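Local coordinates for beta-lactamase OXA-2 (Salmonella typhimurium, PDB 1K38), which hydrolyses beta-lactam antibiotics such as oxacillin as a class D serine beta-lactamase, giving bacteria resistance to these drugs, at residues 186-200 / 212-225. Residues are numbered along the deposited sequence; the frame is centred on the assembly and turned at random.
Sequences LRAKTGWEGRMGWWV and FALNIDTPNRMDDL. With FMT (formic acid), chain C.
Leu225 covers one face of the Trp192 indole, and the backbone N of Gly194 lies against the opposite face. Leu225 CD2 makes a CH-pi contact, 3.6 Å from the centroid of the Trp192 five-membered ring. At the ring edge, Trp192 NE1 donates to Thr218 OG1 at 3.0 Å, close to the indole plane. The bond and the two covered faces probably hold the ring in its rotation. Met222 SD makes an oblique Met-aromatic contact, 5.4 Å from the centroid of the Trp192 six-membered ring. Met222 CE packs 3.7 Å from Trp192 CZ3. The Trp198 ring carries Asn215 and, toward the rim, Met196 SD on one face. Asn215 CB sits over the six-membered ring, and the amide plane stands nearly upright on it, at 83°. Placing CG between backbone N and carbonyl carbon (chi1 65°) brings Asn215 ND2 over this face, 3.5 Å from Trp198 CZ3. Trp198 NE1 bonds to Ser48 O and Asn215 OD1 to Arg42. Phe212 CE2 lies over one face of the Trp199 ring, with the ring planes 48° apart; Thr190 N meets that indole at its edge. Val232 of helix 226-238 packs against Trp199 and Phe212.

Strands 196-205 and 208-217 form an antiparallel hairpin in the central sheet of the penicillin-binding transpeptidase fold. Gly197 and Ile216 form one hydrogen-bonded pair, Trp199 and Leu214 the next. Strand 184-192 flanks the hairpin and holds Lys189, Thr190 and Gly191, which by similarity bind substrate. A formic acid, probably from the crystallisation liquor, lies beside these residues, and Thr190 OG1 donates to its O2 at 2.7 Å. Ser99 and Arg228 also bind it.

Thr218 N donates to Arg195 O. Edge-on, Arg221 NH1 donates to Gly194 O at 2.9 Å, from above the carbonyl plane.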
loop_
_atom_site.group_PDB
_atom_site.type_symbol
_atom_site.label_atom_id
_atom_site.label_comp_id
_atom_site.label_asym_id
_atom_site.label_seq_id
_atom_site.Cartn_x
_atom_site.Cartn_y
_atom_site.Cartn_z
ATOM N N LEU A 186 5.186 1.037 -6.113
ATOM C CA LEU A 186 5.409 -0.076 -7.027
ATOM C C LEU A 186 4.672 -1.296 -6.499
ATOM O O LEU A 186 4.939 -1.748 -5.382
ATOM C CB LEU A 186 6.909 -0.387 -7.136
ATOM C CG LEU A 186 7.312 -1.649 -7.915
ATOM C CD1 LEU A 186 6.924 -1.518 -9.387
ATOM C CD2 LEU A 186 8.820 -1.858 -7.789
ATOM N N ARG A 187 3.738 -1.809 -7.300
ATOM C CA ARG A 187 2.955 -2.989 -6.938
ATOM C C ARG A 187 3.257 -4.035 -7.998
ATOM O O ARG A 187 3.070 -3.786 -9.191
ATOM C CB ARG A 187 1.454 -2.671 -6.934
ATOM C CG ARG A 187 1.063 -1.453 -6.095
ATOM C CD ARG A 187 -0.456 -1.293 -6.072
ATOM N NE ARG A 187 -0.868 0.044 -5.643
ATOM C CZ ARG A 187 -1.154 0.396 -4.394
ATOM N NH1 ARG A 187 -1.513 1.650 -4.137
ATOM N NH2 ARG A 187 -1.096 -0.495 -3.407
ATOM N N ALA A 188 3.724 -5.205 -7.580
ATOM C CA ALA A 188 4.060 -6.229 -8.557
ATOM C C ALA A 188 4.062 -7.640 -7.996
ATOM O O ALA A 188 3.930 -7.849 -6.792
ATOM C CB ALA A 188 5.419 -5.913 -9.160
ATOM N N LYS A 189 4.213 -8.608 -8.894
ATOM C CA LYS A 189 4.254 -10.014 -8.513
ATOM C C LYS A 189 5.141 -10.789 -9.477
ATOM O O LYS A 189 5.004 -10.670 -10.696
ATOM C CB LYS A 189 2.849 -10.620 -8.534
ATOM C CG LYS A 189 2.796 -12.067 -8.047
ATOM C CD LYS A 189 2.924 -12.135 -6.531
ATOM C CE LYS A 189 3.367 -13.516 -6.072
ATOM N NZ LYS A 189 4.796 -13.764 -6.424
ATOM N N THR A 190 6.053 -11.579 -8.924
ATOM C CA THR A 190 6.935 -12.398 -9.739
ATOM C C THR A 190 6.318 -13.771 -9.956
ATOM O O THR A 190 5.384 -14.174 -9.254
ATOM C CB THR A 190 8.287 -12.622 -9.056
ATOM O OG1 THR A 190 8.063 -13.160 -7.747
ATOM C CG2 THR A 190 9.062 -11.331 -8.950
ATOM N N GLY A 191 6.852 -14.483 -10.938
ATOM C CA GLY A 191 6.394 -15.825 -11.231
ATOM C C GLY A 191 7.515 -16.618 -11.873
ATOM O O GLY A 191 8.345 -16.051 -12.587
ATOM N N TRP A 192 7.561 -17.919 -11.592
ATOM C CA TRP A 192 8.560 -18.813 -12.179
ATOM C C TRP A 192 8.083 -20.250 -12.064
ATOM O O TRP A 192 7.741 -20.707 -10.976
ATOM C CB TRP A 192 9.917 -18.689 -11.481
ATOM C CG TRP A 192 10.979 -19.540 -12.129
ATOM C CD1 TRP A 192 11.340 -19.533 -13.448
ATOM C CD2 TRP A 192 11.826 -20.507 -11.489
ATOM N NE1 TRP A 192 12.355 -20.432 -13.669
ATOM C CE2 TRP A 192 12.674 -21.044 -12.486
ATOM C CE3 TRP A 192 11.950 -20.973 -10.173
ATOM C CZ2 TRP A 192 13.636 -22.022 -12.206
ATOM C CZ3 TRP A 192 12.908 -21.947 -9.893
ATOM C CH2 TRP A 192 13.738 -22.459 -10.907
ATOM N N GLU A 193 8.055 -20.963 -13.183
ATOM C CA GLU A 193 7.629 -22.353 -13.143
ATOM C C GLU A 193 8.709 -23.299 -13.651
ATOM O O GLU A 193 8.430 -24.448 -13.982
ATOM C CB GLU A 193 6.321 -22.542 -13.920
ATOM C CG GLU A 193 6.235 -21.821 -15.252
ATOM C CD GLU A 193 7.239 -22.323 -16.261
ATOM O OE1 GLU A 193 8.446 -22.082 -16.067
ATOM O OE2 GLU A 193 6.817 -22.964 -17.246
ATOM N N GLY A 194 9.944 -22.806 -13.709
ATOM C CA GLY A 194 11.047 -23.640 -14.148
ATOM C C GLY A 194 11.785 -23.197 -15.398
ATOM O O GLY A 194 13.014 -23.178 -15.416
ATOM N N ARG A 195 11.049 -22.841 -16.445
ATOM C CA ARG A 195 11.682 -22.426 -17.697
ATOM C C ARG A 195 11.211 -21.062 -18.177
ATOM O O ARG A 195 11.748 -20.518 -19.145
ATOM C CB ARG A 195 11.399 -23.457 -18.794
ATOM C CG ARG A 195 9.926 -23.564 -19.175
ATOM C CD ARG A 195 9.381 -24.940 -18.855
ATOM N NE ARG A 195 9.506 -25.253 -17.434
ATOM C CZ ARG A 195 9.359 -26.470 -16.921
ATOM N NH1 ARG A 195 9.489 -26.660 -15.616
ATOM N NH2 ARG A 195 9.096 -27.499 -17.715
ATOM N N MET A 196 10.207 -20.524 -17.493
ATOM C CA MET A 196 9.606 -19.236 -17.833
ATOM C C MET A 196 9.483 -18.368 -16.584
ATOM O O MET A 196 8.971 -18.823 -15.565
ATOM C CB MET A 196 8.214 -19.480 -18.431
ATOM C CG MET A 196 7.219 -18.346 -18.228
ATOM S SD MET A 196 7.057 -17.305 -19.678
ATOM C CE MET A 196 8.735 -17.035 -20.114
ATOM N N GLY A 197 9.937 -17.118 -16.669
ATOM C CA GLY A 197 9.851 -16.228 -15.523
ATOM C C GLY A 197 9.064 -14.968 -15.840
ATOM O O GLY A 197 9.145 -14.450 -16.953
ATOM N N TRP A 198 8.308 -14.475 -14.862
ATOM C CA TRP A 198 7.485 -13.271 -15.028
ATOM C C TRP A 198 7.725 -12.199 -13.975
ATOM O O TRP A 198 8.211 -12.467 -12.883
ATOM C CB TRP A 198 5.990 -13.562 -14.833
ATOM C CG TRP A 198 5.254 -14.429 -15.776
ATOM C CD1 TRP A 198 5.065 -15.777 -15.674
ATOM C CD2 TRP A 198 4.443 -13.989 -16.871
ATOM N NE1 TRP A 198 4.171 -16.205 -16.633
ATOM C CE2 TRP A 198 3.776 -15.127 -17.381
ATOM C CE3 TRP A 198 4.210 -12.741 -17.469
ATOM C CZ2 TRP A 198 2.888 -15.055 -18.461
ATOM C CZ3 TRP A 198 3.325 -12.670 -18.544
ATOM C CH2 TRP A 198 2.675 -13.823 -19.027
ATOM N N TRP A 199 7.345 -10.978 -14.331
ATOM C CA TRP A 199 7.289 -9.875 -13.381
ATOM C C TRP A 199 6.226 -8.990 -14.000
ATOM O O TRP A 199 6.375 -8.508 -15.126
ATOM C CB TRP A 199 8.591 -9.096 -13.169
ATOM C CG TRP A 199 8.518 -8.342 -11.831
ATOM C CD1 TRP A 199 7.923 -8.787 -10.674
ATOM C CD2 TRP A 199 9.088 -7.065 -11.512
ATOM N NE1 TRP A 199 8.094 -7.872 -9.662
ATOM C CE2 TRP A 199 8.806 -6.806 -10.147
ATOM C CE3 TRP A 199 9.811 -6.117 -12.242
ATOM C CZ2 TRP A 199 9.225 -5.638 -9.502
ATOM C CZ3 TRP A 199 10.228 -4.954 -11.602
ATOM C CH2 TRP A 199 9.935 -4.724 -10.245
ATOM N N VAL A 200 5.113 -8.845 -13.290
ATOM C CA VAL A 200 4.013 -8.020 -13.772
ATOM C C VAL A 200 3.554 -7.112 -12.647
ATOM O O VAL A 200 3.715 -7.441 -11.469
ATOM C CB VAL A 200 2.823 -8.884 -14.259
ATOM C CG1 VAL A 200 3.317 -9.924 -15.260
ATOM C CG2 VAL A 200 2.126 -9.557 -13.082
ATOM N N PHE A 212 3.205 -2.830 -16.393
ATOM C CA PHE A 212 4.198 -3.619 -17.102
ATOM C C PHE A 212 3.949 -5.104 -16.935
ATOM O O PHE A 212 3.380 -5.556 -15.935
ATOM C CB PHE A 212 5.621 -3.298 -16.627
ATOM C CG PHE A 212 5.879 -3.638 -15.189
ATOM C CD1 PHE A 212 5.699 -2.682 -14.197
ATOM C CD2 PHE A 212 6.292 -4.919 -14.824
ATOM C CE1 PHE A 212 5.930 -2.992 -12.857
ATOM C CE2 PHE A 212 6.526 -5.241 -13.485
ATOM C CZ PHE A 212 6.344 -4.272 -12.499
ATOM N N ALA A 213 4.366 -5.859 -17.941
ATOM C CA ALA A 213 4.240 -7.302 -17.916
ATOM C C ALA A 213 5.384 -7.844 -18.752
ATOM O O ALA A 213 5.431 -7.645 -19.969
ATOM C CB ALA A 213 2.893 -7.743 -18.490
ATOM N N LEU A 214 6.323 -8.497 -18.080
ATOM C CA LEU A 214 7.479 -9.078 -18.742
ATOM C C LEU A 214 7.608 -10.555 -18.458
ATOM O O LEU A 214 7.269 -11.015 -17.374
ATOM C CB LEU A 214 8.777 -8.395 -18.269
ATOM C CG LEU A 214 10.117 -9.101 -18.583
ATOM C CD1 LEU A 214 11.210 -8.064 -18.730
ATOM C CD2 LEU A 214 10.486 -10.108 -17.479
ATOM N N ASN A 215 8.050 -11.308 -19.458
ATOM C CA ASN A 215 8.352 -12.709 -19.228
ATOM C C ASN A 215 9.596 -13.013 -20.040
ATOM O O ASN A 215 9.848 -12.388 -21.075
ATOM C CB ASN A 215 7.178 -13.684 -19.516
ATOM C CG ASN A 215 6.753 -13.741 -20.969
ATOM O OD1 ASN A 215 7.535 -14.075 -21.861
ATOM N ND2 ASN A 215 5.479 -13.452 -21.209
ATOM N N ILE A 216 10.412 -13.914 -19.511
ATOM C CA ILE A 216 11.654 -14.311 -20.158
ATOM C C ILE A 216 11.881 -15.793 -19.962
ATOM O O ILE A 216 11.381 -16.385 -19.008
ATOM C CB ILE A 216 12.891 -13.595 -19.551
ATOM C CG1 ILE A 216 12.922 -13.787 -18.030
ATOM C CG2 ILE A 216 12.882 -12.115 -19.932
ATOM C CD1 ILE A 216 14.216 -13.322 -17.380
ATOM N N ASP A 217 12.630 -16.401 -20.873
ATOM C CA ASP A 217 12.944 -17.809 -20.716
ATOM C C ASP A 217 14.032 -17.852 -19.649
ATOM O O ASP A 217 14.769 -16.880 -19.471
ATOM C CB ASP A 217 13.473 -18.399 -22.023
ATOM C CG ASP A 217 12.460 -18.333 -23.137
ATOM O OD1 ASP A 217 11.255 -18.459 -22.841
ATOM O OD2 ASP A 217 12.868 -18.173 -24.308
ATOM N N THR A 218 14.135 -18.969 -18.938
ATOM C CA THR A 218 15.151 -19.092 -17.897
ATOM C C THR A 218 16.014 -20.338 -18.086
ATOM O O THR A 218 15.920 -21.293 -17.319
ATOM C CB THR A 218 14.515 -19.140 -16.489
ATOM O OG1 THR A 218 13.666 -20.289 -16.377
ATOM C CG2 THR A 218 13.696 -17.877 -16.233
ATOM N N PRO A 219 16.868 -20.340 -19.124
ATOM C CA PRO A 219 17.739 -21.493 -19.380
ATOM C C PRO A 219 18.707 -21.771 -18.233
ATOM O O PRO A 219 19.163 -22.903 -18.055
ATOM C CB PRO A 219 18.457 -21.103 -20.672
ATOM C CG PRO A 219 18.485 -19.609 -20.611
ATOM C CD PRO A 219 17.094 -19.284 -20.124
ATOM N N ASN A 220 19.021 -20.741 -17.454
ATOM C CA ASN A 220 19.927 -20.918 -16.326
ATOM C C ASN A 220 19.144 -21.091 -15.028
ATOM O O ASN A 220 19.691 -20.963 -13.932
ATOM C CB ASN A 220 20.883 -19.734 -16.232
ATOM C CG ASN A 220 21.658 -19.521 -17.514
ATOM O OD1 ASN A 220 22.361 -20.417 -17.985
ATOM N ND2 ASN A 220 21.529 -18.333 -18.093
ATOM N N ARG A 221 17.854 -21.378 -15.175
ATOM C CA ARG A 221 16.961 -21.610 -14.049
ATOM C C ARG A 221 17.013 -20.503 -12.994
ATOM O O ARG A 221 16.781 -19.337 -13.308
ATOM C CB ARG A 221 17.283 -22.971 -13.424
ATOM C CG ARG A 221 17.410 -24.113 -14.447
ATOM C CD ARG A 221 16.133 -24.321 -15.265
ATOM N NE ARG A 221 16.282 -25.425 -16.214
ATOM C CZ ARG A 221 15.354 -25.799 -17.091
ATOM N NH1 ARG A 221 14.191 -25.161 -17.152
ATOM N NH2 ARG A 221 15.588 -26.816 -17.912
ATOM N N MET A 222 17.317 -20.855 -11.749
ATOM C CA MET A 222 17.370 -19.862 -10.677
ATOM C C MET A 222 18.310 -18.688 -10.941
ATOM O O MET A 222 18.026 -17.559 -10.538
ATOM C CB MET A 222 17.755 -20.520 -9.348
ATOM C CG MET A 222 16.704 -21.467 -8.792
ATOM S SD MET A 222 16.278 -21.082 -7.078
ATOM C CE MET A 222 14.824 -20.075 -7.336
ATOM N N ASP A 223 19.426 -18.951 -11.615
ATOM C CA ASP A 223 20.400 -17.908 -11.909
ATOM C C ASP A 223 19.887 -16.806 -12.835
ATOM O O ASP A 223 20.519 -15.760 -12.957
ATOM C CB ASP A 223 21.672 -18.517 -12.510
ATOM C CG ASP A 223 22.393 -19.442 -11.543
ATOM O OD1 ASP A 223 22.559 -19.061 -10.365
ATOM O OD2 ASP A 223 22.801 -20.545 -11.964
ATOM N N ASP A 224 18.748 -17.034 -13.488
ATOM C CA ASP A 224 18.183 -16.028 -14.392
ATOM C C ASP A 224 17.087 -15.185 -13.747
ATOM O O ASP A 224 16.686 -14.167 -14.301
ATOM C CB ASP A 224 17.574 -16.674 -15.643
ATOM C CG ASP A 224 18.613 -17.178 -16.616
ATOM O OD1 ASP A 224 19.760 -16.689 -16.573
ATOM O OD2 ASP A 224 18.263 -18.053 -17.443
ATOM N N LEU A 225 16.609 -15.599 -12.579
ATOM C CA LEU A 225 15.516 -14.885 -11.933
ATOM C C LEU A 225 15.748 -13.404 -11.650
ATOM O O LEU A 225 14.815 -12.610 -11.746
ATOM C CB LEU A 225 15.101 -15.618 -10.654
ATOM C CG LEU A 225 14.638 -17.059 -10.923
ATOM C CD1 LEU A 225 14.076 -17.661 -9.656
ATOM C CD2 LEU A 225 13.584 -17.080 -12.029
HETATM C C FMT C . 8.539 -16.772 -8.387
HETATM O O1 FMT C . 9.944 -16.333 -8.734
HETATM O O2 FMT C . 7.889 -15.832 -7.352
#